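Local coordinates for protein serine protease (Arthrobacter nicotinovorans, PDB 3WY8) that probably cleaves peptide bonds as a trypsin-like serine protease, this chain being the protease part of a longer protein, at residues 33-38 and 105-110; 62-67 and 137-142; 72-77 and 96-101; 78-83 and 210-215; 133-138 and 165-170. One frame throughout, in Å; residues are numbered along the deposited sequence.

Contact 1. Residues 33-38 and 105-110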
# COMPACT_ATOMS: atom_id res chain seq x y z
N ALA A 33 3.43 3.00 -17.13
CA ALA A 33 3.10 3.48 -18.47
C ALA A 33 1.66 4.02 -18.58
O ALA A 33 1.42 5.00 -19.28
CB ALA A 33 3.33 2.39 -19.50
N ASN A 34 0.73 3.39 -17.87
CA ASN A 34 -0.67 3.82 -17.90
C ASN A 34 -0.99 5.09 -17.09
O ASN A 34 -2.11 5.61 -17.16
CB ASN A 34 -1.62 2.67 -17.53
CG ASN A 34 -1.40 2.13 -16.11
OD1 ASN A 34 -0.79 2.78 -15.26
ND2 ASN A 34 -1.92 0.94 -15.86
N LYS A 35 -0.00 5.56 -16.33
CA LYS A 35 -0.13 6.74 -15.46
C LYS A 35 -1.32 6.66 -14.49
O LYS A 35 -1.85 7.69 -14.06
CB LYS A 35 -0.21 8.02 -16.29
CG LYS A 35 1.07 8.36 -17.04
CD LYS A 35 0.87 9.63 -17.85
CE LYS A 35 2.16 10.07 -18.51
NZ LYS A 35 2.06 11.47 -18.99
N SER A 36 -1.70 5.43 -14.14
CA SER A 36 -2.94 5.18 -13.42
C SER A 36 -2.80 4.13 -12.32
O SER A 36 -3.81 3.70 -11.74
CB SER A 36 -4.02 4.72 -14.40
OG SER A 36 -4.29 5.72 -15.36
N THR A 37 -1.57 3.73 -12.03
CA THR A 37 -1.34 2.58 -11.14
C THR A 37 -1.11 2.99 -9.69
O THR A 37 -0.38 3.94 -9.41
CB THR A 37 -0.19 1.69 -11.67
OG1 THR A 37 -0.48 1.30 -13.02
CG2 THR A 37 -0.03 0.42 -10.83
N VAL A 38 -1.77 2.26 -8.80
CA VAL A 38 -1.71 2.48 -7.35
C VAL A 38 -1.25 1.20 -6.68
O VAL A 38 -1.83 0.14 -6.89
CB VAL A 38 -3.09 2.90 -6.78
CG1 VAL A 38 -3.09 2.90 -5.25
CG2 VAL A 38 -3.49 4.28 -7.30
N LYS A 105 -5.38 11.56 -16.10
CA LYS A 105 -4.76 10.37 -15.51
C LYS A 105 -4.15 10.70 -14.15
O LYS A 105 -3.59 11.78 -13.96
CB LYS A 105 -3.70 9.79 -16.46
CG LYS A 105 -4.29 9.07 -17.69
CD LYS A 105 -3.27 8.90 -18.81
CE LYS A 105 -3.27 10.09 -19.77
NZ LYS A 105 -2.39 9.87 -20.96
N LEU A 106 -4.26 9.76 -13.21
CA LEU A 106 -3.85 10.01 -11.82
C LEU A 106 -2.45 10.61 -11.66
O LEU A 106 -2.27 11.60 -10.95
CB LEU A 106 -3.99 8.73 -10.98
CG LEU A 106 -3.56 8.78 -9.51
CD1 LEU A 106 -4.45 9.71 -8.69
CD2 LEU A 106 -3.56 7.40 -8.92
N ALA A 107 -1.47 10.00 -12.32
CA ALA A 107 -0.07 10.42 -12.19
C ALA A 107 0.18 11.81 -12.78
O ALA A 107 1.12 12.50 -12.36
CB ALA A 107 0.86 9.39 -12.82
N ASP A 108 -0.65 12.23 -13.73
CA ASP A 108 -0.57 13.57 -14.28
C ASP A 108 -1.04 14.63 -13.28
O ASP A 108 -0.61 15.78 -13.35
CB ASP A 108 -1.36 13.68 -15.59
CG ASP A 108 -0.61 13.08 -16.78
OD1 ASP A 108 0.64 13.07 -16.78
OD2 ASP A 108 -1.29 12.62 -17.72
N VAL A 109 -1.90 14.21 -12.36
CA VAL A 109 -2.45 15.11 -11.33
C VAL A 109 -1.59 15.11 -10.06
O VAL A 109 -1.30 16.17 -9.52
CB VAL A 109 -3.93 14.77 -11.00
CG1 VAL A 109 -4.52 15.76 -9.98
CG2 VAL A 109 -4.77 14.76 -12.27
N VAL A 110 -1.19 13.92 -9.60
CA VAL A 110 -0.52 13.81 -8.29
C VAL A 110 0.93 13.30 -8.33
O VAL A 110 1.58 13.17 -7.29
CB VAL A 110 -1.34 12.96 -7.28
CG1 VAL A 110 -2.74 13.52 -7.13
CG2 VAL A 110 -1.39 11.49 -7.71
O HOH W 1 -0.54 7.04 -20.20
O HOH W 2 -6.01 7.49 -13.94
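Lys35 and Ala107 join the turn leading into barrel strand 37-40 to the first turn of the short helix 106-110, in a contact that is polar toward the surface and apolar at its inner end. At its middle, Ala107 N donates to Lys35 O at 2.9 Å in a nearly straight bond (172° at the hydrogen). Early in the helix this amide has no carbonyl one turn back, and the loop supplies one. Leu106 N reaches the loop through water instead: it donates to a molecule that donates to Ser36 OG. The side chain of Lys35 leaves with CG anti to its carbonyl carbon (chi1 -67°) and stays extended, its CB packed 3.9 Å from the CB atoms of Ala107 and Lys105, and NZ arrives at Asp108 OD1, 3.1 Å away, on the syn lone pair, as a salt bridge. Within the turn, Asn34 OD1 accepts from Ser36 N, which closes an Asx turn, and from Thr37 OG1, in the carbonyl plane on a lone pair. On the inner side Val38 CG2 meets Leu106 CD2 at 3.5 Å, the two side chains at about a right angle, with Phe58 touching both. The arrangement belongs to the rim of the first beta-barrel of the chymotrypsin-like fold, where the segment following the last barrel strand folds back over an earlier turn.

Contact 2. Residues 62-67 and 137-142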
# COMPACT_ATOMS: atom_id res chain seq x y z
N TYR A 62 -5.55 12.72 1.09
CA TYR A 62 -6.70 12.78 1.99
C TYR A 62 -6.31 13.42 3.32
O TYR A 62 -5.26 13.12 3.87
CB TYR A 62 -7.22 11.36 2.24
CG TYR A 62 -8.44 11.25 3.14
CD1 TYR A 62 -9.72 11.13 2.61
CD2 TYR A 62 -8.30 11.23 4.53
CE1 TYR A 62 -10.84 11.02 3.43
CE2 TYR A 62 -9.42 11.11 5.37
CZ TYR A 62 -10.68 11.00 4.81
OH TYR A 62 -11.79 10.88 5.63
N LEU A 63 -7.17 14.31 3.81
CA LEU A 63 -7.00 14.85 5.15
C LEU A 63 -8.35 15.27 5.72
O LEU A 63 -9.01 16.16 5.18
CB LEU A 63 -6.03 16.04 5.17
CG LEU A 63 -5.85 16.72 6.52
CD1 LEU A 63 -5.24 15.79 7.57
CD2 LEU A 63 -5.01 17.99 6.37
N ASN A 64 -8.75 14.61 6.80
CA ASN A 64 -9.98 14.97 7.52
C ASN A 64 -11.22 15.06 6.63
O ASN A 64 -12.09 15.92 6.82
CB ASN A 64 -9.77 16.26 8.32
CG ASN A 64 -8.72 16.10 9.41
OD1 ASN A 64 -8.60 15.03 10.01
ND2 ASN A 64 -7.94 17.15 9.66
N GLY A 65 -11.29 14.16 5.65
CA GLY A 65 -12.43 14.09 4.74
C GLY A 65 -12.23 14.81 3.42
O GLY A 65 -13.00 14.60 2.48
N ALA A 66 -11.21 15.67 3.35
CA ALA A 66 -10.95 16.44 2.14
C ALA A 66 -10.29 15.59 1.07
O ALA A 66 -9.41 14.76 1.37
CB ALA A 66 -10.09 17.65 2.45
N ALA A 67 -10.73 15.79 -0.16
CA ALA A 67 -10.14 15.16 -1.34
C ALA A 67 -9.62 16.23 -2.30
O ALA A 67 -10.26 16.53 -3.32
CB ALA A 67 -11.18 14.26 -2.03
N ASN A 137 -7.44 7.63 14.18
CA ASN A 137 -8.83 7.71 13.74
C ASN A 137 -9.02 7.70 12.22
O ASN A 137 -10.12 7.95 11.72
CB ASN A 137 -9.53 8.92 14.37
CG ASN A 137 -9.26 10.23 13.63
OD1 ASN A 137 -8.28 10.36 12.90
ND2 ASN A 137 -10.14 11.21 13.84
N GLY A 138 -7.94 7.43 11.49
CA GLY A 138 -7.98 7.23 10.04
C GLY A 138 -7.94 8.48 9.18
O GLY A 138 -7.88 8.39 7.96
N GLU A 139 -7.94 9.64 9.82
CA GLU A 139 -8.19 10.89 9.10
C GLU A 139 -6.94 11.59 8.55
O GLU A 139 -7.06 12.52 7.76
CB GLU A 139 -9.00 11.84 9.98
CG GLU A 139 -10.44 11.37 10.18
CD GLU A 139 -11.23 11.39 8.89
OE1 GLU A 139 -11.77 12.45 8.54
OE2 GLU A 139 -11.33 10.34 8.23
N SER A 140 -5.76 11.14 8.97
CA SER A 140 -4.53 11.86 8.63
C SER A 140 -3.34 10.93 8.38
O SER A 140 -3.29 9.81 8.89
CB SER A 140 -4.19 12.89 9.71
OG SER A 140 -3.96 12.25 10.95
N LEU A 141 -2.39 11.42 7.59
CA LEU A 141 -1.20 10.66 7.23
C LEU A 141 -0.20 10.56 8.39
O LEU A 141 0.12 11.57 9.03
CB LEU A 141 -0.51 11.31 6.02
CG LEU A 141 0.62 10.53 5.35
CD1 LEU A 141 0.11 9.24 4.72
CD2 LEU A 141 1.30 11.41 4.31
N LYS A 142 0.29 9.35 8.64
CA LYS A 142 1.31 9.08 9.65
C LYS A 142 2.46 8.32 9.02
O LYS A 142 2.33 7.81 7.90
CB LYS A 142 0.73 8.27 10.81
CG LYS A 142 -0.56 8.83 11.42
CD LYS A 142 -0.36 10.21 12.02
CE LYS A 142 -1.63 10.70 12.68
NZ LYS A 142 -1.51 12.13 13.10
O HOH W 3 -3.14 13.44 5.70
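Glu139 reaches from its loop to Tyr62 and Asn64, and its side-chain atoms can be followed one by one. CB lies 3.2 Å from Asn64 OD1. CG, anti to the carbonyl carbon (chi1 -70°), lies loosely by the same Asn64 OD1 at 4.1 Å, and a bend at chi2 (-66°) folds the chain back toward the other loop. CD comes to 3.3 Å from Tyr62 OH. At the tip, OE2 accepts from Tyr62 OH at 2.7 Å, met on its syn side and somewhat out of the carboxylate plane, while the ring and carboxylate planes stand 81° apart. OE1, the other branch, rests against the backbone of Asn64, 3.3 Å from its CA; Gly65 N is near it but too poorly aligned to bond.

The backbone of Glu139 is held as well. Its O accepts from Asn64 N at 2.9 Å, straight and in the carbonyl plane, and receives a CA-H...O contact from Leu63. Glu139 is therefore gripped at its carbonyl and at its carboxylate by Asn64 and Tyr62 of one loop. Leu63 CD1 adds an apolar touch on Ser140 CB, 3.8 Å away. Beyond it a water donates to Tyr62 O and accepts from Leu141 N; Tyr130 OH also bonds to Tyr62 O. Lys13, which touches Tyr62, bonds to Gly138 O and ties in strand 11-18. Leu63 to Ala66 form a type I' beta turn, with Asn64 and Gly65 both at positive phi, which bridges to the 137-142 loop between the two barrel domains of the chymotrypsin-like fold.

Contact 3. Residues 72-77 and 96-101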
# COMPACT_ATOMS: atom_id res chain seq x y z
N TRP A 72 -10.74 8.85 -6.79
CA TRP A 72 -10.41 8.06 -7.97
C TRP A 72 -10.96 6.65 -7.83
O TRP A 72 -10.80 6.02 -6.79
CB TRP A 72 -8.89 8.05 -8.19
CG TRP A 72 -8.35 9.43 -8.46
CD1 TRP A 72 -8.17 10.44 -7.56
CD2 TRP A 72 -7.94 9.94 -9.74
NE1 TRP A 72 -7.66 11.56 -8.20
CE2 TRP A 72 -7.51 11.28 -9.53
CE3 TRP A 72 -7.87 9.40 -11.03
CZ2 TRP A 72 -7.03 12.08 -10.57
CZ3 TRP A 72 -7.40 10.21 -12.07
CH2 TRP A 72 -6.99 11.53 -11.83
N THR A 73 -11.60 6.15 -8.89
CA THR A 73 -12.23 4.83 -8.88
C THR A 73 -11.40 3.82 -9.67
O THR A 73 -10.88 4.15 -10.74
CB THR A 73 -13.67 4.90 -9.46
OG1 THR A 73 -14.43 5.87 -8.72
CG2 THR A 73 -14.37 3.54 -9.37
N ALA A 74 -11.27 2.61 -9.14
CA ALA A 74 -10.51 1.55 -9.81
C ALA A 74 -11.29 0.97 -10.98
O ALA A 74 -12.47 0.65 -10.85
CB ALA A 74 -10.15 0.44 -8.84
N LYS A 75 -10.62 0.85 -12.13
CA LYS A 75 -11.21 0.11 -13.24
C LYS A 75 -10.79 -1.36 -13.21
O LYS A 75 -11.54 -2.22 -13.63
CB LYS A 75 -10.92 0.76 -14.59
CG LYS A 75 -9.48 0.78 -15.03
CD LYS A 75 -9.38 1.13 -16.51
CE LYS A 75 -7.94 1.03 -16.97
NZ LYS A 75 -7.68 1.76 -18.23
N ALA A 76 -9.59 -1.64 -12.70
CA ALA A 76 -9.11 -3.02 -12.60
C ALA A 76 -8.19 -3.22 -11.41
O ALA A 76 -7.61 -2.26 -10.89
CB ALA A 76 -8.41 -3.43 -13.90
N LEU A 77 -8.08 -4.47 -10.96
CA LEU A 77 -7.29 -4.82 -9.78
C LEU A 77 -6.43 -6.03 -10.08
O LEU A 77 -6.91 -7.00 -10.68
CB LEU A 77 -8.20 -5.11 -8.58
CG LEU A 77 -9.25 -4.05 -8.23
CD1 LEU A 77 -10.31 -4.65 -7.30
CD2 LEU A 77 -8.59 -2.82 -7.61
N ALA A 96 -3.72 -1.50 -8.18
CA ALA A 96 -4.99 -1.10 -8.74
C ALA A 96 -4.71 -0.15 -9.90
O ALA A 96 -3.77 0.65 -9.85
CB ALA A 96 -5.82 -0.42 -7.68
N VAL A 97 -5.51 -0.26 -10.96
CA VAL A 97 -5.42 0.66 -12.09
C VAL A 97 -6.67 1.53 -12.11
O VAL A 97 -7.79 1.01 -12.15
CB VAL A 97 -5.23 -0.08 -13.43
CG1 VAL A 97 -5.17 0.91 -14.59
CG2 VAL A 97 -3.95 -0.90 -13.39
N MET A 98 -6.47 2.84 -12.05
CA MET A 98 -7.56 3.78 -11.82
C MET A 98 -8.15 4.30 -13.12
O MET A 98 -7.44 4.48 -14.11
CB MET A 98 -7.07 4.96 -10.97
CG MET A 98 -6.35 4.58 -9.68
SD MET A 98 -7.36 3.59 -8.53
CE MET A 98 -6.94 1.95 -8.96
N ASN A 99 -9.47 4.51 -13.12
CA ASN A 99 -10.13 5.26 -14.19
C ASN A 99 -9.59 6.68 -14.25
O ASN A 99 -9.05 7.19 -13.26
CB ASN A 99 -11.64 5.34 -13.91
CG ASN A 99 -12.36 4.04 -14.18
OD1 ASN A 99 -12.31 3.49 -15.28
ND2 ASN A 99 -13.06 3.54 -13.17
N THR A 100 -9.73 7.32 -15.40
CA THR A 100 -9.48 8.75 -15.49
C THR A 100 -10.53 9.51 -14.68
O THR A 100 -11.66 9.04 -14.52
CB THR A 100 -9.48 9.26 -16.95
OG1 THR A 100 -10.66 8.79 -17.63
CG2 THR A 100 -8.24 8.76 -17.69
N LEU A 101 -10.14 10.66 -14.15
CA LEU A 101 -11.07 11.55 -13.45
C LEU A 101 -11.04 12.91 -14.12
O LEU A 101 -9.99 13.54 -14.21
CB LEU A 101 -10.70 11.67 -11.97
CG LEU A 101 -11.64 12.48 -11.06
CD1 LEU A 101 -12.96 11.75 -10.84
CD2 LEU A 101 -10.96 12.78 -9.73
O HOH W 4 -11.28 7.76 -11.25
O HOH W 5 -6.81 4.46 -16.63
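A classic beta bulge interrupts the antiparallel pairing of strands 72-78 and 94-98 in the first barrel, where Lys75 and Ala76 both face Val97. Val97 O accepts from the two successive amides, Lys75 N at 2.8 Å and Ala76 N at 3.3 Å, both in its carbonyl plane. The regular ladder resumes beyond it: Val97 N donates to Ala76 O at 2.9 Å, and Leu77 pairs with Ala96 in a non-hydrogen-bonded position, CD2 of the leucine packing on CB of the alanine. On the other side of the bulge Asn99 N donates to Thr73 O at 2.8 Å, almost in line with the carbonyl bond, and the ND2 of the same asparagine adds a weak bond to that oxygen. The backbone at the bulge sets Lys75 CB 3.1 Å from Asn99 OD1. From there a chi1 of 66°, with CG between the backbone N and the carbonyl carbon, brings Lys75 CG to 3.3 Å from Val97 O; farther out, CE passes over Val97 CG1 at 3.7 Å.

At the far end the indole of Trp72 lies under Leu101. The leucine CB stands 3.6 Å from the centroid of the six-membered ring, close to its normal, in a CH-pi contact, while Asn99 O comes to the ring edge at CE3. The indole NE1 is bonded elsewhere, to Tyr69 O, and Leu106 and Val109 of helix 106-110 also touch this ring. A bulge of this kind turns a corner in the strand, a common device in the strongly coiled barrels of chymotrypsin-like proteases.

Contact 4. Residues 78-83 and 210-215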
# COMPACT_ATOMS: atom_id res chain seq x y z
N TYR A 78 -5.17 -5.98 -9.65
CA TYR A 78 -4.20 -7.02 -9.98
C TYR A 78 -3.44 -7.52 -8.76
O TYR A 78 -2.66 -6.79 -8.16
CB TYR A 78 -3.21 -6.51 -11.03
CG TYR A 78 -3.91 -6.08 -12.30
CD1 TYR A 78 -4.14 -7.00 -13.32
CD2 TYR A 78 -4.37 -4.78 -12.46
CE1 TYR A 78 -4.80 -6.61 -14.49
CE2 TYR A 78 -5.03 -4.38 -13.62
CZ TYR A 78 -5.24 -5.31 -14.62
OH TYR A 78 -5.90 -4.91 -15.77
N ALA A 79 -3.68 -8.78 -8.40
CA ALA A 79 -2.95 -9.43 -7.33
C ALA A 79 -2.28 -10.69 -7.88
O ALA A 79 -2.80 -11.29 -8.83
CB ALA A 79 -3.88 -9.77 -6.18
N PRO A 80 -1.13 -11.10 -7.30
CA PRO A 80 -0.51 -12.34 -7.74
C PRO A 80 -1.41 -13.54 -7.46
O PRO A 80 -2.24 -13.50 -6.53
CB PRO A 80 0.77 -12.43 -6.89
CG PRO A 80 0.61 -11.45 -5.80
CD PRO A 80 -0.31 -10.39 -6.30
N THR A 81 -1.26 -14.59 -8.27
CA THR A 81 -2.01 -15.84 -8.10
C THR A 81 -1.91 -16.34 -6.67
O THR A 81 -2.90 -16.78 -6.08
CB THR A 81 -1.47 -16.94 -9.06
OG1 THR A 81 -1.41 -16.42 -10.39
CG2 THR A 81 -2.38 -18.17 -9.03
N GLN A 82 -0.70 -16.27 -6.12
CA GLN A 82 -0.42 -16.73 -4.77
C GLN A 82 -1.28 -16.01 -3.73
O GLN A 82 -1.65 -16.61 -2.72
CB GLN A 82 1.06 -16.58 -4.44
CG GLN A 82 1.99 -17.49 -5.26
CD GLN A 82 2.45 -16.85 -6.57
OE1 GLN A 82 1.76 -16.01 -7.15
NE2 GLN A 82 3.62 -17.27 -7.04
N TRP A 83 -1.61 -14.74 -3.99
CA TRP A 83 -2.55 -14.04 -3.13
C TRP A 83 -4.02 -14.39 -3.43
O TRP A 83 -4.76 -14.83 -2.54
CB TRP A 83 -2.37 -12.51 -3.15
CG TRP A 83 -3.32 -11.91 -2.16
CD1 TRP A 83 -4.51 -11.30 -2.43
CD2 TRP A 83 -3.22 -11.99 -0.74
NE1 TRP A 83 -5.14 -10.96 -1.26
CE2 TRP A 83 -4.36 -11.37 -0.20
CE3 TRP A 83 -2.26 -12.52 0.14
CZ2 TRP A 83 -4.58 -11.26 1.17
CZ3 TRP A 83 -2.47 -12.40 1.50
CH2 TRP A 83 -3.62 -11.78 2.01
N GLN A 210 6.84 -8.28 -8.79
CA GLN A 210 7.28 -7.54 -9.97
C GLN A 210 6.44 -7.88 -11.20
O GLN A 210 6.04 -7.00 -11.95
CB GLN A 210 8.76 -7.82 -10.26
CG GLN A 210 9.30 -7.03 -11.44
CD GLN A 210 10.77 -7.30 -11.68
OE1 GLN A 210 11.26 -8.39 -11.44
NE2 GLN A 210 11.48 -6.28 -12.16
N SER A 211 6.18 -9.17 -11.40
CA SER A 211 5.36 -9.62 -12.53
C SER A 211 3.94 -9.07 -12.47
O SER A 211 3.36 -8.71 -13.50
CB SER A 211 5.35 -11.15 -12.61
OG SER A 211 6.60 -11.63 -13.07
N THR A 212 3.38 -8.98 -11.26
CA THR A 212 2.06 -8.40 -11.06
C THR A 212 2.08 -6.91 -11.38
O THR A 212 1.18 -6.40 -12.05
CB THR A 212 1.53 -8.64 -9.62
OG1 THR A 212 1.55 -10.04 -9.34
CG2 THR A 212 0.10 -8.13 -9.48
N TYR A 213 3.12 -6.22 -10.92
CA TYR A 213 3.31 -4.81 -11.24
C TYR A 213 3.37 -4.60 -12.76
O TYR A 213 2.71 -3.70 -13.29
CB TYR A 213 4.56 -4.24 -10.56
CG TYR A 213 5.02 -2.94 -11.17
CD1 TYR A 213 4.37 -1.75 -10.88
CD2 TYR A 213 6.09 -2.92 -12.06
CE1 TYR A 213 4.78 -0.55 -11.46
CE2 TYR A 213 6.51 -1.73 -12.65
CZ TYR A 213 5.86 -0.55 -12.34
OH TYR A 213 6.27 0.62 -12.92
N ASN A 214 4.15 -5.44 -13.44
CA ASN A 214 4.36 -5.32 -14.89
C ASN A 214 3.06 -5.39 -15.68
O ASN A 214 2.84 -4.56 -16.57
CB ASN A 214 5.33 -6.40 -15.38
CG ASN A 214 6.78 -6.12 -14.99
OD1 ASN A 214 7.16 -4.98 -14.71
ND2 ASN A 214 7.59 -7.17 -14.97
N THR A 215 2.20 -6.35 -15.35
CA THR A 215 0.90 -6.46 -16.02
C THR A 215 -0.04 -5.29 -15.67
O THR A 215 -0.68 -4.72 -16.56
CB THR A 215 0.23 -7.86 -15.81
OG1 THR A 215 -0.95 -7.95 -16.62
CG2 THR A 215 -0.14 -8.13 -14.35
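Thr212, on the C-terminal helix 207-218, packs against the chain from Tyr78 to Pro80 by van der Waals contact alone; no hydrogen bond or salt bridge joins the two segments.

The carbon contacts come from two threonine methyls one helical turn apart. With chi1 at -55°, Thr212 OG1 lies beside the backbone N and CG2 is left opposite that N, against the Tyr78 backbone, 3.3 Å from Tyr78 O and 4.0 Å from Tyr78 CB. Thr215 CG2 lies more loosely, 4.3 Å from Tyr78 CD1. Ala216 and Val97 also touch the tyrosine.

The polar branch lies against the proline ring without a bond across the contact. Thr212 OG1 is 3.5 Å from Pro80 CB, the two side chains crossing at about a right angle, and the hydroxyl makes a weak bond back to Val208 O of its own helix.

An alanine here lacks both OG1 and CG2, which would probably leave a gap between the helix and the Tyr78-Pro80 chain and remove the weak bond to Val208 O.

Pro80 is the N-cap residue of helix 81-84, so the contact joins the exit of strand 72-78 to the C-terminal helix, which in the chymotrypsin-like fold packs against the first barrel.

Contact 5. Residues 133-138 and 165-170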
# COMPACT_ATOMS: atom_id res chain seq x y z
N ALA A 133 -7.31 2.76 13.52
CA ALA A 133 -7.67 2.14 14.80
C ALA A 133 -6.97 2.83 15.95
O ALA A 133 -5.84 3.32 15.80
CB ALA A 133 -7.34 0.65 14.79
N SER A 134 -7.64 2.86 17.10
CA SER A 134 -7.10 3.48 18.31
C SER A 134 -5.62 3.14 18.48
O SER A 134 -5.24 1.97 18.36
CB SER A 134 -7.89 3.01 19.53
OG SER A 134 -7.47 3.71 20.69
N PRO A 135 -4.77 4.15 18.77
CA PRO A 135 -5.11 5.54 19.11
C PRO A 135 -5.40 6.48 17.94
O PRO A 135 -5.68 7.67 18.16
CB PRO A 135 -3.86 6.02 19.86
CG PRO A 135 -2.75 5.26 19.23
CD PRO A 135 -3.31 3.91 18.85
N PHE A 136 -5.35 5.96 16.71
CA PHE A 136 -5.58 6.76 15.51
C PHE A 136 -7.05 6.73 15.09
O PHE A 136 -7.83 5.90 15.58
CB PHE A 136 -4.68 6.25 14.38
CG PHE A 136 -3.21 6.27 14.71
CD1 PHE A 136 -2.49 7.46 14.66
CD2 PHE A 136 -2.55 5.10 15.07
CE1 PHE A 136 -1.13 7.49 14.97
CE2 PHE A 136 -1.19 5.11 15.38
CZ PHE A 136 -0.48 6.31 15.33
N ASN A 137 -7.44 7.63 14.18
CA ASN A 137 -8.83 7.71 13.74
C ASN A 137 -9.02 7.70 12.22
O ASN A 137 -10.12 7.95 11.72
CB ASN A 137 -9.53 8.92 14.37
CG ASN A 137 -9.26 10.23 13.63
OD1 ASN A 137 -8.28 10.36 12.90
ND2 ASN A 137 -10.14 11.21 13.84
N GLY A 138 -7.94 7.43 11.49
CA GLY A 138 -7.98 7.23 10.04
C GLY A 138 -7.94 8.48 9.18
O GLY A 138 -7.88 8.39 7.96
N ASN A 165 4.15 2.04 15.04
CA ASN A 165 2.94 2.05 15.87
C ASN A 165 1.64 2.17 15.07
O ASN A 165 0.55 2.27 15.65
CB ASN A 165 3.01 3.18 16.92
CG ASN A 165 2.93 4.58 16.32
OD1 ASN A 165 3.13 4.78 15.12
ND2 ASN A 165 2.63 5.57 17.16
N MET A 166 1.75 2.17 13.74
CA MET A 166 0.57 2.34 12.89
C MET A 166 -0.36 1.13 12.97
O MET A 166 0.09 -0.02 13.05
CB MET A 166 0.97 2.63 11.44
CG MET A 166 1.59 4.02 11.27
SD MET A 166 1.60 4.60 9.57
CE MET A 166 2.74 3.43 8.82
N THR A 167 -1.66 1.40 12.96
CA THR A 167 -2.67 0.39 13.22
C THR A 167 -3.50 0.10 11.98
O THR A 167 -3.26 0.68 10.91
CB THR A 167 -3.60 0.85 14.35
OG1 THR A 167 -4.19 2.11 13.99
CG2 THR A 167 -2.83 1.00 15.67
N GLY A 168 -4.49 -0.78 12.12
CA GLY A 168 -5.42 -1.12 11.03
C GLY A 168 -5.87 0.08 10.22
O GLY A 168 -6.27 1.10 10.77
N GLY A 169 -5.81 -0.05 8.89
CA GLY A 169 -6.08 1.06 7.99
C GLY A 169 -4.81 1.53 7.31
O GLY A 169 -4.84 2.07 6.20
N SER A 170 -3.68 1.35 7.99
CA SER A 170 -2.38 1.69 7.42
C SER A 170 -1.93 0.65 6.39
O SER A 170 -1.04 0.91 5.57
CB SER A 170 -1.32 1.89 8.50
OG SER A 170 -1.06 0.68 9.20
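Thr167 and Ala133 make the tight part of this contact between two loops of the second domain. Thr167 OG1 donates to Ala133 O at 2.7 Å, tilted from the carbonyl plane, and Phe136 N reaches the same oxygen from the opposite face, so the carbonyl is gripped by both loops. With OG1 between the backbone N and the carbonyl carbon (chi1 57°), Thr167 also sets its hydroxyl at the edge of the Phe136 ring, 3.6 Å from CD2. Next along that edge Asn165 O lies in the ring plane, 3.3 Å from CE2. One face of the ring meets its own neighbour, Pro135, which follows a cis peptide bond.

The outer side is looser. The Asn165 amide comes nearest the ring at CZ, with ND2 3.7 Å away and the two planes nearly perpendicular. Thr167 CG2 lies 3.7 Å from Ser134 O, beside the exposed Ser134 and Pro135, and Gly168, itself exposed, passes beside Ala133.

A valine at Thr167 would probably leave Ala133 O without its bond from the other loop and weaken the hold between the two loops.

Residues 167-170 form a type II beta turn, whose Thr167 O accepts from Ser170 N and OG. The turn leads directly to Ser171, which with His43 and Asp92 has the geometry of a catalytic triad; the contact thus probably borders the active-site loop of a trypsin-like protease.

Overall arrangement
Contacts 1 and 3 share the first barrel: their strands 37-40 and 94-98 are neighbours, Ser36 O and Val38 N probably bond to Met98 N and Ala96 O, and Trp72 reaches helix 106-110. Contact 3 is a backbone ladder, whereas contact 1 mixes a surface salt bridge with buried apolar atoms. Contact 4 continues from the end of strand 72-78 and touches contact 3 through Val97 and Tyr78, but has no polar bond across it. Contacts 2 and 5, with centres 11 Å apart, share Asn137 and Gly138 and rely on hydrogen bonds between irregular loops. All five are partly buried; contact 5 lies opposite contacts 1 and 4 across the chain's centre.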